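Local coordinates for protein uncharacterized metal-dependent hydrolase (Pyrococcus horikoshii, PDB 3IGH) that is uncharacterised but probably hydrolyses carbon-nitrogen bonds other than peptide bonds, as a metal-dependent member of the amidohydrolase family, at residues V21-V25 with A34-A40; W116-K120 with E159-I163; L149-S154 with K167-A172. All blocks are in the same frame, centred on the assembly; numbering follows the deposited sequence.

Interaction 1: residues V21-V25 with A34-A40; sequences VSGLV and AGDSEVA
The carbonyl oxygen of Gly35 takes two backbone N-H groups from the facing segment. Ser22 N donates to Gly35 O at 3.1 Å. Gly23 N lies at 2.7 Å from Gly35 O, but its N-H points well off the oxygen, and the bond is weak. Two successive residues therefore face one residue, which is a classic beta bulge. The return bond is much straighter: Gly35 N gives its hydrogen to Gly23 O at 2.9 Å and 173°. Gly23 and Gly35 form an antiparallel hydrogen-bonded pair, and Leu24 with Ala34 is the non-hydrogen-bonded pair next to it.

The bulge sits near the open end of the beta hairpin made by strands 23-27 and 30-35, where the chain passes into helix 37-47. Ser22 ties the hairpin to the first turn of that helix. With chi1 at 55°, its OG is tucked between its own backbone N and carbonyl carbon, and from there Ser22 OG accepts the N-H of Ser37, with the nitrogen at 2.9 Å. A water joins the same Ser22 OG to Asp36 OD1. The hydroxyl of Ser37 bonds elsewhere, to the backbone N of Asn8.

Apolar contacts lie on both faces of the hairpin. On one, Leu24 brings its CD2 branch to 3.7 Å from Ala34 CB, and Val21 lays CB and both methyls against the Gly35 backbone. On the other, Val25 CG2 rests on Ala40, 3.8 Å from its CB. Gly23 leaves room there for the helix: a side chain at this position would run into Ser37 and Ala40. Ile7 of strand 3-7 also packs on Ala40, and Leu6 of that strand on Leu24.

Interaction 2: residues W116-K120 with E159-I163; sequences WPTRK and EDTGI. With SO4 (sulfate ion), chain I.
A G1 beta bulge, in which Gly162 and Ile163 both face Asp158, shapes the turn between strands 157-158 and 163-165, and the start of helix 119-122 docks on it. Arg119 carries most of the contact. Arg119 N donates to Thr161 O at 2.8 Å and 169°. The Arg119 side chain crosses that of Asp160 at about a right angle. CG lies anti to the backbone N (chi1 176°), and a bend at chi3 brings the guanidinium edge to Asp160 O. Arg119 NE bonds to Asp160 O at 2.9 Å, and NH2 adds a weaker bond to it.

Arg119 NH2 also forms a salt bridge to Asp160 OD2 at 3.4 Å, its hydrogen bond weak, with guanidinium and carboxylate planes 48° apart. NH1 pairs with Asp143. A water linking Lys120 N to Asp160 O adds another donor to this carbonyl. A leucine in place of Arg119 would probably leave Asp160 O with the water alone among these donors and Asp143 without its charged mate.

Gly162 has a positive phi, and a CB there would clash with Arg119 CB, which lies 3.8 Å from Gly162 CA. At the other end, Ile163 CD1 touches Trp116 CE3 at 3.7 Å, the two side chains crossing at about a right angle. Trp116 NE1 donates to O1 of a sulfate at 3.3 Å, the ion lying at the ring edge and probably coming from the crystallisation liquor. Thr118 OG1 caps the N-H of Glu121, so the docked element is a side-chain N-capped helix start set on a G1-bulge beta hairpin.

Interaction 3: residues L149-S154 with K167-A172; sequences LNLTPS and KSLEEA. With SO4 (sulfate ion), chain P.
Hydrogen bonds centre on the carboxylate of Glu171, which takes both the N-H and the hydroxyl of Thr152. Thr152 N donates to Glu171 OE1 at 3.0 Å, using the syn lone pair, and makes a weak second bond to OE2. The hydroxyl Thr152 OG1 gives its proton to Glu171 OE2 at 2.8 Å, again on the syn side but 22° out of the carboxylate plane. Glu171 reaches this far because CG stands anti to its backbone N (chi1 -176°) and the chain beyond is extended. Bonds at both oxygens, from two donors of one residue, fix the rotation of the carboxylate. Ser154 OG makes a weak bond to Ser168 OG and also bonds to Asp156 N.

Bridging by water extends the network. One molecule donates to Thr152 O and Glu171 OE1 and accepts from Ser168 OG, 2.8 Å away.

Apolar contact lies deeper. Leu151 runs antiparallel to the Glu171 side chain, its CD2 beside Glu171 OE1, and sets CD2 at 4.0 Å from Ala172 CB. Leu149 lies against Ala172 too, and Phe130 packs on both Leu149 and Ala172.

Charge marks the outer end. Lys167 NZ donates to O1 of a sulfate at 2.9 Å, an ion probably from the crystallisation liquor that also takes the N-H of Lys155. These contacts hold the loop between helix 143-149 and strand 157-158 on the side of helix 166-180.

From the N terminus, interaction 1 comes first and closes the short loop of the hairpin 23-27/30-35, tying it to helix 37-47. It is complete before the others begin and lies across the chain's centre from them, about 64 Å from interaction 2 and 59 Å from interaction 3, centre to centre. Interaction 2 closes a longer loop, from 116-120 to 159-163. Interaction 3 opens within that loop at 149-154 and closes beyond it at 167-172, so the two cross. Their centres are about 14 Å apart, and Glu159 OE1 packs on Pro153 CB. Interaction 2 ties the start of helix 119-122 to the turn between strands 157-158 and 163-165, interaction 3 the loop after helix 143-149 to helix 166-180.

Interaction 1: residues V21-V25 with A34-A40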
ATOM      1  N   VAL A  21      -9.606  25.627 -20.628  1.00 43.24           N
ATOM      2  CA  VAL A  21      -8.475  26.535 -20.446  1.00 45.71           C
ATOM      3  C   VAL A  21      -7.508  26.387 -21.618  1.00 46.20           C
ATOM      4  O   VAL A  21      -7.671  25.496 -22.462  1.00 46.07           O
ATOM      5  CB  VAL A  21      -7.728  26.305 -19.094  1.00 42.67           C
ATOM      6  CG1 VAL A  21      -8.664  26.482 -17.901  1.00 41.15           C
ATOM      7  CG2 VAL A  21      -7.031  24.940 -19.063  1.00 44.14           C
ATOM      8  N   SER A  22      -6.503  27.259 -21.669  1.00 48.84           N
ATOM      9  CA  SER A  22      -5.507  27.211 -22.731  1.00 50.32           C
ATOM     10  C   SER A  22      -4.140  26.744 -22.233  1.00 50.21           C
ATOM     11  O   SER A  22      -3.236  26.488 -23.034  1.00 47.16           O
ATOM     12  CB  SER A  22      -5.403  28.566 -23.456  1.00 51.43           C
ATOM     13  OG  SER A  22      -5.150  29.624 -22.546  1.00 48.91           O
ATOM     14  N   GLY A  23      -3.998  26.605 -20.916  1.00 46.81           N
ATOM     15  CA  GLY A  23      -2.728  26.197 -20.332  1.00 44.29           C
ATOM     16  C   GLY A  23      -2.854  25.378 -19.063  1.00 42.55           C
ATOM     17  O   GLY A  23      -3.690  25.671 -18.212  1.00 43.20           O
ATOM     18  N   LEU A  24      -2.016  24.347 -18.956  1.00 43.11           N
ATOM     19  CA  LEU A  24      -1.908  23.522 -17.751  1.00 46.28           C
ATOM     20  C   LEU A  24      -0.476  23.516 -17.256  1.00 41.55           C
ATOM     21  O   LEU A  24       0.451  23.507 -18.058  1.00 42.94           O
ATOM     22  CB  LEU A  24      -2.292  22.063 -18.036  1.00 45.47           C
ATOM     23  CG  LEU A  24      -3.724  21.536 -18.066  1.00 50.32           C
ATOM     24  CD1 LEU A  24      -3.677  20.019 -18.173  1.00 45.46           C
ATOM     25  CD2 LEU A  24      -4.515  21.945 -16.840  1.00 42.39           C
ATOM     26  N   VAL A  25      -0.294  23.511 -15.937  1.00 42.96           N
ATOM     27  CA  VAL A  25       1.018  23.215 -15.356  1.00 43.76           C
ATOM     28  C   VAL A  25       0.922  21.927 -14.559  1.00 40.43           C
ATOM     29  O   VAL A  25       0.028  21.777 -13.729  1.00 43.64           O
ATOM     30  CB  VAL A  25       1.561  24.355 -14.456  1.00 41.83           C
ATOM     31  CG1 VAL A  25       2.972  24.029 -13.986  1.00 46.02           C
ATOM     32  CG2 VAL A  25       1.577  25.670 -15.209  1.00 49.99           C
ATOM     33  N   ALA A  34      -4.352  25.566 -13.883  1.00 35.74           N
ATOM     34  CA  ALA A  34      -5.177  25.446 -15.082  1.00 44.55           C
ATOM     35  C   ALA A  34      -5.691  26.841 -15.396  1.00 41.36           C
ATOM     36  O   ALA A  34      -6.400  27.432 -14.578  1.00 46.16           O
ATOM     37  CB  ALA A  34      -6.358  24.496 -14.837  1.00 32.86           C
ATOM     38  N   GLY A  35      -5.327  27.369 -16.562  1.00 41.42           N
ATOM     39  CA  GLY A  35      -5.757  28.710 -16.952  1.00 49.39           C
ATOM     40  C   GLY A  35      -5.149  29.193 -18.251  1.00 53.28           C
ATOM     41  O   GLY A  35      -5.081  28.443 -19.236  1.00 50.59           O
ATOM     42  N   ASP A  36      -4.705  30.451 -18.244  1.00 55.14           N
ATOM     43  CA  ASP A  36      -4.140  31.091 -19.428  0.50 53.33           C
ATOM     44  C   ASP A  36      -2.811  30.465 -19.831  1.00 51.05           C
ATOM     45  O   ASP A  36      -1.963  30.194 -18.980  1.00 56.17           O
ATOM     46  CB  ASP A  36      -3.980  32.598 -19.199  0.50 53.06           C
ATOM     47  CG  ASP A  36      -5.311  33.339 -19.199  0.50 59.57           C
ATOM     48  OD1 ASP A  36      -6.299  32.823 -19.767  0.50 61.38           O
ATOM     49  OD2 ASP A  36      -5.366  34.452 -18.633  0.50 67.48           O
ATOM     50  N   SER A  37      -2.651  30.248 -21.134  1.00 48.37           N
ATOM     51  CA  SER A  37      -1.467  29.645 -21.738  1.00 52.97           C
ATOM     52  C   SER A  37      -0.161  30.400 -21.446  1.00 57.57           C
ATOM     53  O   SER A  37       0.879  29.776 -21.211  1.00 55.72           O
ATOM     54  CB  SER A  37      -1.690  29.519 -23.248  1.00 51.79           C
ATOM     55  OG  SER A  37      -0.570  28.957 -23.899  1.00 56.11           O
ATOM     56  N   GLU A  38      -0.222  31.732 -21.458  1.00 62.32           N
ATOM     57  CA  GLU A  38       0.957  32.568 -21.198  1.00 66.94           C
ATOM     58  C   GLU A  38       1.416  32.503 -19.741  1.00 61.09           C
ATOM     59  O   GLU A  38       2.620  32.498 -19.468  1.00 63.39           O
ATOM     60  CB  GLU A  38       0.716  34.026 -21.620  1.00 68.97           C
ATOM     61  CG  GLU A  38       0.898  34.288 -23.117  1.00 83.45           C
ATOM     62  CD  GLU A  38       2.318  34.012 -23.601  1.00 94.22           C
ATOM     63  OE1 GLU A  38       2.483  33.175 -24.513  1.00 94.97           O
ATOM     64  OE2 GLU A  38       3.268  34.624 -23.065  1.00 95.86           O
ATOM     65  N   VAL A  39       0.452  32.454 -18.823  1.00 54.84           N
ATOM     66  CA  VAL A  39       0.729  32.308 -17.389  1.00 56.06           C
ATOM     67  C   VAL A  39       1.397  30.956 -17.095  1.00 54.65           C
ATOM     68  O   VAL A  39       2.384  30.889 -16.357  1.00 54.20           O
ATOM     69  CB  VAL A  39      -0.557  32.484 -16.548  1.00 53.07           C
ATOM     70  CG1 VAL A  39      -0.262  32.362 -15.057  1.00 45.52           C
ATOM     71  CG2 VAL A  39      -1.199  33.828 -16.845  1.00 64.41           C
ATOM     72  N   ALA A  40       0.868  29.898 -17.707  1.00 53.60           N
ATOM     73  CA  ALA A  40       1.412  28.547 -17.573  1.00 48.67           C
ATOM     74  C   ALA A  40       2.870  28.470 -18.018  1.00 53.17           C
ATOM     75  O   ALA A  40       3.705  27.909 -17.309  1.00 50.98           O
ATOM     76  CB  ALA A  40       0.555  27.538 -18.354  1.00 48.02           C
TER
HETATM   77  O   HOH W   1      -7.526  30.090 -20.575  1.00 51.98           O

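Interaction 2: residues W116-K120 with E159-I163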
ATOM      1  N   TRP A 116     -20.504 -30.687 -33.110  1.00 44.12           N
ATOM      2  CA  TRP A 116     -19.758 -30.291 -31.910  1.00 40.11           C
ATOM      3  C   TRP A 116     -18.288 -30.686 -32.026  1.00 42.66           C
ATOM      4  O   TRP A 116     -17.974 -31.752 -32.566  1.00 42.03           O
ATOM      5  CB  TRP A 116     -20.363 -30.947 -30.671  1.00 35.37           C
ATOM      6  CG  TRP A 116     -21.665 -30.354 -30.218  1.00 42.68           C
ATOM      7  CD1 TRP A 116     -22.864 -30.384 -30.880  1.00 43.89           C
ATOM      8  CD2 TRP A 116     -21.907 -29.669 -28.984  1.00 52.57           C
ATOM      9  NE1 TRP A 116     -23.833 -29.751 -30.138  1.00 47.60           N
ATOM     10  CE2 TRP A 116     -23.275 -29.303 -28.969  1.00 55.11           C
ATOM     11  CE3 TRP A 116     -21.103 -29.324 -27.888  1.00 61.58           C
ATOM     12  CZ2 TRP A 116     -23.853 -28.604 -27.901  1.00 54.77           C
ATOM     13  CZ3 TRP A 116     -21.679 -28.637 -26.824  1.00 52.00           C
ATOM     14  CH2 TRP A 116     -23.041 -28.285 -26.838  1.00 52.04           C
ATOM     15  N   PRO A 117     -17.370 -29.833 -31.529  1.00 42.23           N
ATOM     16  CA  PRO A 117     -15.988 -30.304 -31.471  1.00 35.78           C
ATOM     17  C   PRO A 117     -15.827 -31.279 -30.303  1.00 35.10           C
ATOM     18  O   PRO A 117     -16.644 -31.273 -29.376  1.00 38.71           O
ATOM     19  CB  PRO A 117     -15.167 -29.021 -31.276  1.00 41.18           C
ATOM     20  CG  PRO A 117     -16.116 -28.010 -30.753  1.00 35.71           C
ATOM     21  CD  PRO A 117     -17.523 -28.460 -31.009  1.00 39.29           C
ATOM     22  N   THR A 118     -14.816 -32.143 -30.370  1.00 38.14           N
ATOM     23  CA  THR A 118     -14.658 -33.206 -29.370  1.00 38.76           C
ATOM     24  C   THR A 118     -13.233 -33.272 -28.831  1.00 33.97           C
ATOM     25  O   THR A 118     -12.286 -32.851 -29.503  1.00 34.74           O
ATOM     26  CB  THR A 118     -14.980 -34.612 -29.949  1.00 41.88           C
ATOM     27  OG1 THR A 118     -13.966 -34.972 -30.902  1.00 39.42           O
ATOM     28  CG2 THR A 118     -16.377 -34.662 -30.593  1.00 43.13           C
ATOM     29  N   ARG A 119     -13.114 -33.826 -27.622  1.00 41.02           N
ATOM     30  CA  ARG A 119     -11.840 -34.181 -26.983  1.00 42.43           C
ATOM     31  C   ARG A 119     -10.881 -34.907 -27.930  1.00 39.21           C
ATOM     32  O   ARG A 119      -9.707 -34.534 -28.043  1.00 39.82           O
ATOM     33  CB  ARG A 119     -12.124 -35.039 -25.737  1.00 40.06           C
ATOM     34  CG  ARG A 119     -10.881 -35.572 -25.010  1.00 49.05           C
ATOM     35  CD  ARG A 119     -11.247 -36.610 -23.942  1.00 45.46           C
ATOM     36  NE  ARG A 119     -11.951 -37.771 -24.493  1.00 51.65           N
ATOM     37  CZ  ARG A 119     -11.368 -38.811 -25.092  1.00 59.30           C
ATOM     38  NH1 ARG A 119     -10.046 -38.874 -25.236  1.00 50.59           N
ATOM     39  NH2 ARG A 119     -12.121 -39.798 -25.556  1.00 52.95           N
ATOM     40  N   LYS A 120     -11.389 -35.928 -28.627  1.00 49.00           N
ATOM     41  CA  LYS A 120     -10.580 -36.694 -29.587  1.00 44.87           C
ATOM     42  C   LYS A 120      -9.999 -35.838 -30.707  1.00 46.77           C
ATOM     43  O   LYS A 120      -8.819 -35.966 -31.033  1.00 45.70           O
ATOM     44  CB  LYS A 120     -11.383 -37.856 -30.182  1.00 53.52           C
ATOM     45  CG  LYS A 120     -11.497 -39.063 -29.272  1.00 59.09           C
ATOM     46  CD  LYS A 120     -12.455 -40.097 -29.839  1.00 78.50           C
ATOM     47  CE  LYS A 120     -12.675 -41.233 -28.854  1.00 86.48           C
ATOM     48  NZ  LYS A 120     -13.765 -42.141 -29.300  1.00 94.18           N
ATOM     49  N   GLU A 159     -16.894 -37.192 -20.047  1.00 49.01           N
ATOM     50  CA  GLU A 159     -15.467 -37.488 -20.123  1.00 52.92           C
ATOM     51  C   GLU A 159     -15.037 -37.986 -21.505  1.00 45.22           C
ATOM     52  O   GLU A 159     -13.901 -37.755 -21.927  1.00 50.79           O
ATOM     53  CB  GLU A 159     -15.069 -38.458 -18.997  1.00 53.62           C
ATOM     54  CG  GLU A 159     -15.756 -38.107 -17.663  1.00 54.73           C
ATOM     55  CD  GLU A 159     -15.084 -38.676 -16.421  1.00 65.17           C
ATOM     56  OE1 GLU A 159     -15.613 -38.424 -15.306  1.00 50.62           O
ATOM     57  OE2 GLU A 159     -14.040 -39.359 -16.548  1.00 70.38           O
ATOM     58  N   ASP A 160     -15.955 -38.634 -22.222  1.00 53.04           N
ATOM     59  CA  ASP A 160     -15.651 -39.160 -23.554  1.00 50.96           C
ATOM     60  C   ASP A 160     -15.577 -38.076 -24.628  1.00 45.29           C
ATOM     61  O   ASP A 160     -14.649 -38.069 -25.442  1.00 42.98           O
ATOM     62  CB  ASP A 160     -16.653 -40.249 -23.964  1.00 62.26           C
ATOM     63  CG  ASP A 160     -16.276 -40.924 -25.281  1.00 73.90           C
ATOM     64  OD1 ASP A 160     -17.108 -40.915 -26.214  1.00 81.91           O
ATOM     65  OD2 ASP A 160     -15.144 -41.447 -25.392  1.00 80.22           O
ATOM     66  N   THR A 161     -16.561 -37.177 -24.639  1.00 48.81           N
ATOM     67  CA  THR A 161     -16.629 -36.109 -25.650  1.00 49.24           C
ATOM     68  C   THR A 161     -15.823 -34.873 -25.240  1.00 48.95           C
ATOM     69  O   THR A 161     -15.493 -34.033 -26.078  1.00 43.46           O
ATOM     70  CB  THR A 161     -18.078 -35.679 -25.923  1.00 49.88           C
ATOM     71  OG1 THR A 161     -18.676 -35.240 -24.701  1.00 45.41           O
ATOM     72  CG2 THR A 161     -18.893 -36.838 -26.497  1.00 49.93           C
ATOM     73  N   GLY A 162     -15.514 -34.772 -23.949  1.00 49.06           N
ATOM     74  CA  GLY A 162     -14.735 -33.651 -23.423  1.00 45.33           C
ATOM     75  C   GLY A 162     -15.561 -32.405 -23.153  1.00 44.53           C
ATOM     76  O   GLY A 162     -14.998 -31.332 -22.932  1.00 44.13           O
ATOM     77  N   ILE A 163     -16.887 -32.558 -23.152  1.00 44.92           N
ATOM     78  CA  ILE A 163     -17.825 -31.437 -23.001  1.00 45.06           C
ATOM     79  C   ILE A 163     -18.087 -31.110 -21.537  1.00 46.00           C
ATOM     80  O   ILE A 163     -18.492 -31.975 -20.754  1.00 44.97           O
ATOM     81  CB  ILE A 163     -19.162 -31.694 -23.748  1.00 52.15           C
ATOM     82  CG1 ILE A 163     -18.918 -31.697 -25.264  1.00 51.56           C
ATOM     83  CG2 ILE A 163     -20.217 -30.647 -23.367  1.00 48.29           C
ATOM     84  CD1 ILE A 163     -20.023 -32.336 -26.081  1.00 68.93           C
TER
HETATM   85  S   SO4 I   8     -27.563 -28.840 -30.609  1.00 73.08           S
HETATM   86  O1  SO4 I   8     -26.856 -29.855 -31.393  1.00 68.57           O
HETATM   87  O2  SO4 I   8     -28.973 -29.201 -30.487  1.00 67.03           O
HETATM   88  O3  SO4 I   8     -26.968 -28.762 -29.276  1.00 82.79           O
HETATM   89  O4  SO4 I   8     -27.462 -27.544 -31.275  1.00 75.25           O
HETATM   90  O   HOH W   2     -14.001 -37.199 -27.893  1.00 48.41           O

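Interaction 3: residues L149-S154 with K167-A172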
ATOM      1  N   LEU A 149      -6.971 -30.355 -15.305  1.00 38.51           N
ATOM      2  CA  LEU A 149      -8.175 -29.875 -14.627  1.00 36.14           C
ATOM      3  C   LEU A 149      -8.617 -30.792 -13.503  1.00 37.13           C
ATOM      4  O   LEU A 149      -9.086 -30.310 -12.470  1.00 36.64           O
ATOM      5  CB  LEU A 149      -9.332 -29.664 -15.615  1.00 37.23           C
ATOM      6  CG  LEU A 149      -9.269 -28.483 -16.587  1.00 37.37           C
ATOM      7  CD1 LEU A 149     -10.455 -28.548 -17.555  1.00 36.90           C
ATOM      8  CD2 LEU A 149      -9.233 -27.138 -15.845  1.00 38.59           C
ATOM      9  N   ASN A 150      -8.474 -32.103 -13.723  1.00 37.94           N
ATOM     10  CA  ASN A 150      -8.898 -33.127 -12.769  1.00 38.93           C
ATOM     11  C   ASN A 150     -10.284 -32.836 -12.189  1.00 42.56           C
ATOM     12  O   ASN A 150     -10.453 -32.697 -10.968  1.00 41.10           O
ATOM     13  CB  ASN A 150      -7.845 -33.306 -11.657  1.00 44.28           C
ATOM     14  CG  ASN A 150      -8.028 -34.602 -10.879  1.00 48.85           C
ATOM     15  OD1 ASN A 150      -8.103 -35.684 -11.463  1.00 56.45           O
ATOM     16  ND2 ASN A 150      -8.123 -34.493  -9.560  1.00 41.47           N
ATOM     17  N   LEU A 151     -11.261 -32.709 -13.088  1.00 42.03           N
ATOM     18  CA  LEU A 151     -12.627 -32.324 -12.723  1.00 43.79           C
ATOM     19  C   LEU A 151     -13.354 -33.440 -11.997  1.00 47.25           C
ATOM     20  O   LEU A 151     -13.098 -34.617 -12.248  1.00 46.50           O
ATOM     21  CB  LEU A 151     -13.431 -31.912 -13.964  1.00 41.63           C
ATOM     22  CG  LEU A 151     -12.902 -30.727 -14.782  1.00 44.11           C
ATOM     23  CD1 LEU A 151     -13.772 -30.481 -16.017  1.00 45.75           C
ATOM     24  CD2 LEU A 151     -12.788 -29.455 -13.927  1.00 38.13           C
ATOM     25  N   THR A 152     -14.251 -33.052 -11.090  1.00 48.49           N
ATOM     26  CA  THR A 152     -15.085 -33.991 -10.349  1.00 54.54           C
ATOM     27  C   THR A 152     -16.081 -34.626 -11.325  1.00 58.92           C
ATOM     28  O   THR A 152     -16.715 -33.907 -12.102  1.00 54.01           O
ATOM     29  CB  THR A 152     -15.832 -33.274  -9.191  1.00 58.49           C
ATOM     30  OG1 THR A 152     -14.885 -32.589  -8.362  1.00 54.72           O
ATOM     31  CG2 THR A 152     -16.626 -34.256  -8.328  1.00 58.97           C
ATOM     32  N   PRO A 153     -16.178 -35.974 -11.325  1.00 62.03           N
ATOM     33  CA  PRO A 153     -17.175 -36.676 -12.139  1.00 62.76           C
ATOM     34  C   PRO A 153     -18.596 -36.202 -11.849  1.00 60.04           C
ATOM     35  O   PRO A 153     -18.991 -36.125 -10.683  1.00 60.06           O
ATOM     36  CB  PRO A 153     -17.012 -38.137 -11.705  1.00 57.44           C
ATOM     37  CG  PRO A 153     -15.602 -38.230 -11.248  1.00 64.72           C
ATOM     38  CD  PRO A 153     -15.329 -36.921 -10.574  1.00 63.83           C
ATOM     39  N   SER A 154     -19.325 -35.845 -12.907  1.00 62.87           N
ATOM     40  CA  SER A 154     -20.747 -35.482 -12.821  1.00 63.44           C
ATOM     41  C   SER A 154     -21.431 -35.584 -14.187  1.00 61.50           C
ATOM     42  O   SER A 154     -20.770 -35.832 -15.203  1.00 62.51           O
ATOM     43  CB  SER A 154     -20.939 -34.079 -12.218  1.00 63.51           C
ATOM     44  OG  SER A 154     -20.788 -33.051 -13.178  1.00 61.92           O
ATOM     45  N   LYS A 167     -22.188 -26.563 -13.732  1.00 47.77           N
ATOM     46  CA  LYS A 167     -21.336 -26.453 -12.548  1.00 53.72           C
ATOM     47  C   LYS A 167     -19.943 -27.048 -12.742  1.00 48.85           C
ATOM     48  O   LYS A 167     -19.016 -26.677 -12.023  1.00 46.66           O
ATOM     49  CB  LYS A 167     -22.017 -26.993 -11.285  1.00 51.59           C
ATOM     50  CG  LYS A 167     -22.201 -28.494 -11.225  1.00 64.33           C
ATOM     51  CD  LYS A 167     -22.816 -28.888  -9.883  1.00 72.92           C
ATOM     52  CE  LYS A 167     -23.285 -30.334  -9.874  1.00 91.34           C
ATOM     53  NZ  LYS A 167     -22.154 -31.303  -9.968  1.00 99.65           N
ATOM     54  N   SER A 168     -19.796 -27.952 -13.715  1.00 43.12           N
ATOM     55  CA  SER A 168     -18.475 -28.463 -14.092  1.00 45.05           C
ATOM     56  C   SER A 168     -17.631 -27.388 -14.781  1.00 47.89           C
ATOM     57  O   SER A 168     -16.403 -27.386 -14.656  1.00 46.03           O
ATOM     58  CB  SER A 168     -18.590 -29.696 -14.982  1.00 43.34           C
ATOM     59  OG  SER A 168     -19.186 -30.764 -14.271  1.00 49.09           O
ATOM     60  N   LEU A 169     -18.292 -26.492 -15.515  1.00 44.28           N
ATOM     61  CA  LEU A 169     -17.615 -25.355 -16.141  1.00 39.57           C
ATOM     62  C   LEU A 169     -17.205 -24.336 -15.090  1.00 41.59           C
ATOM     63  O   LEU A 169     -16.128 -23.733 -15.185  1.00 38.48           O
ATOM     64  CB  LEU A 169     -18.490 -24.696 -17.213  1.00 40.34           C
ATOM     65  CG  LEU A 169     -17.771 -23.575 -17.979  1.00 38.85           C
ATOM     66  CD1 LEU A 169     -16.572 -24.115 -18.752  1.00 35.20           C
ATOM     67  CD2 LEU A 169     -18.716 -22.854 -18.897  1.00 43.68           C
ATOM     68  N   GLU A 170     -18.079 -24.150 -14.101  1.00 42.98           N
ATOM     69  CA  GLU A 170     -17.796 -23.321 -12.935  0.50 47.00           C
ATOM     70  C   GLU A 170     -16.559 -23.861 -12.208  1.00 47.60           C
ATOM     71  O   GLU A 170     -15.695 -23.095 -11.780  1.00 42.91           O
ATOM     72  CB  GLU A 170     -19.019 -23.314 -12.011  0.50 50.47           C
ATOM     73  CG  GLU A 170     -18.903 -22.467 -10.744  0.50 59.22           C
ATOM     74  CD  GLU A 170     -20.067 -22.691  -9.783  0.50 57.10           C
ATOM     75  OE1 GLU A 170     -21.167 -23.075 -10.240  0.50 51.76           O
ATOM     76  OE2 GLU A 170     -19.880 -22.480  -8.565  0.50 66.19           O
ATOM     77  N   GLU A 171     -16.480 -25.187 -12.083  1.00 40.86           N
ATOM     78  CA  GLU A 171     -15.324 -25.833 -11.458  1.00 45.64           C
ATOM     79  C   GLU A 171     -14.075 -25.633 -12.313  1.00 40.03           C
ATOM     80  O   GLU A 171     -13.026 -25.259 -11.796  1.00 36.43           O
ATOM     81  CB  GLU A 171     -15.570 -27.331 -11.217  1.00 43.86           C
ATOM     82  CG  GLU A 171     -14.428 -28.033 -10.475  1.00 54.22           C
ATOM     83  CD  GLU A 171     -14.547 -29.553 -10.466  1.00 59.32           C
ATOM     84  OE1 GLU A 171     -15.053 -30.137 -11.450  1.00 66.92           O
ATOM     85  OE2 GLU A 171     -14.113 -30.168  -9.470  1.00 62.94           O
ATOM     86  N   ALA A 172     -14.201 -25.860 -13.620  1.00 34.41           N
ATOM     87  CA  ALA A 172     -13.080 -25.708 -14.542  1.00 33.21           C
ATOM     88  C   ALA A 172     -12.500 -24.295 -14.518  1.00 37.20           C
ATOM     89  O   ALA A 172     -11.278 -24.135 -14.533  1.00 35.71           O
ATOM     90  CB  ALA A 172     -13.493 -26.089 -15.963  1.00 37.50           C
TER
HETATM   91  S   SO4 P  15     -24.109 -34.921 -10.274  0.50 58.74           S
HETATM   92  O1  SO4 P  15     -23.810 -33.536 -10.613  0.50 49.93           O
HETATM   93  O2  SO4 P  15     -23.812 -35.791 -11.406  0.50 62.61           O
HETATM   94  O3  SO4 P  15     -23.292 -35.333  -9.136  0.50 55.58           O
HETATM   95  O4  SO4 P  15     -25.526 -35.026  -9.931  0.50 61.38           O
HETATM   96  O   HOH W   3     -17.381 -31.431 -12.244  1.00 41.85           O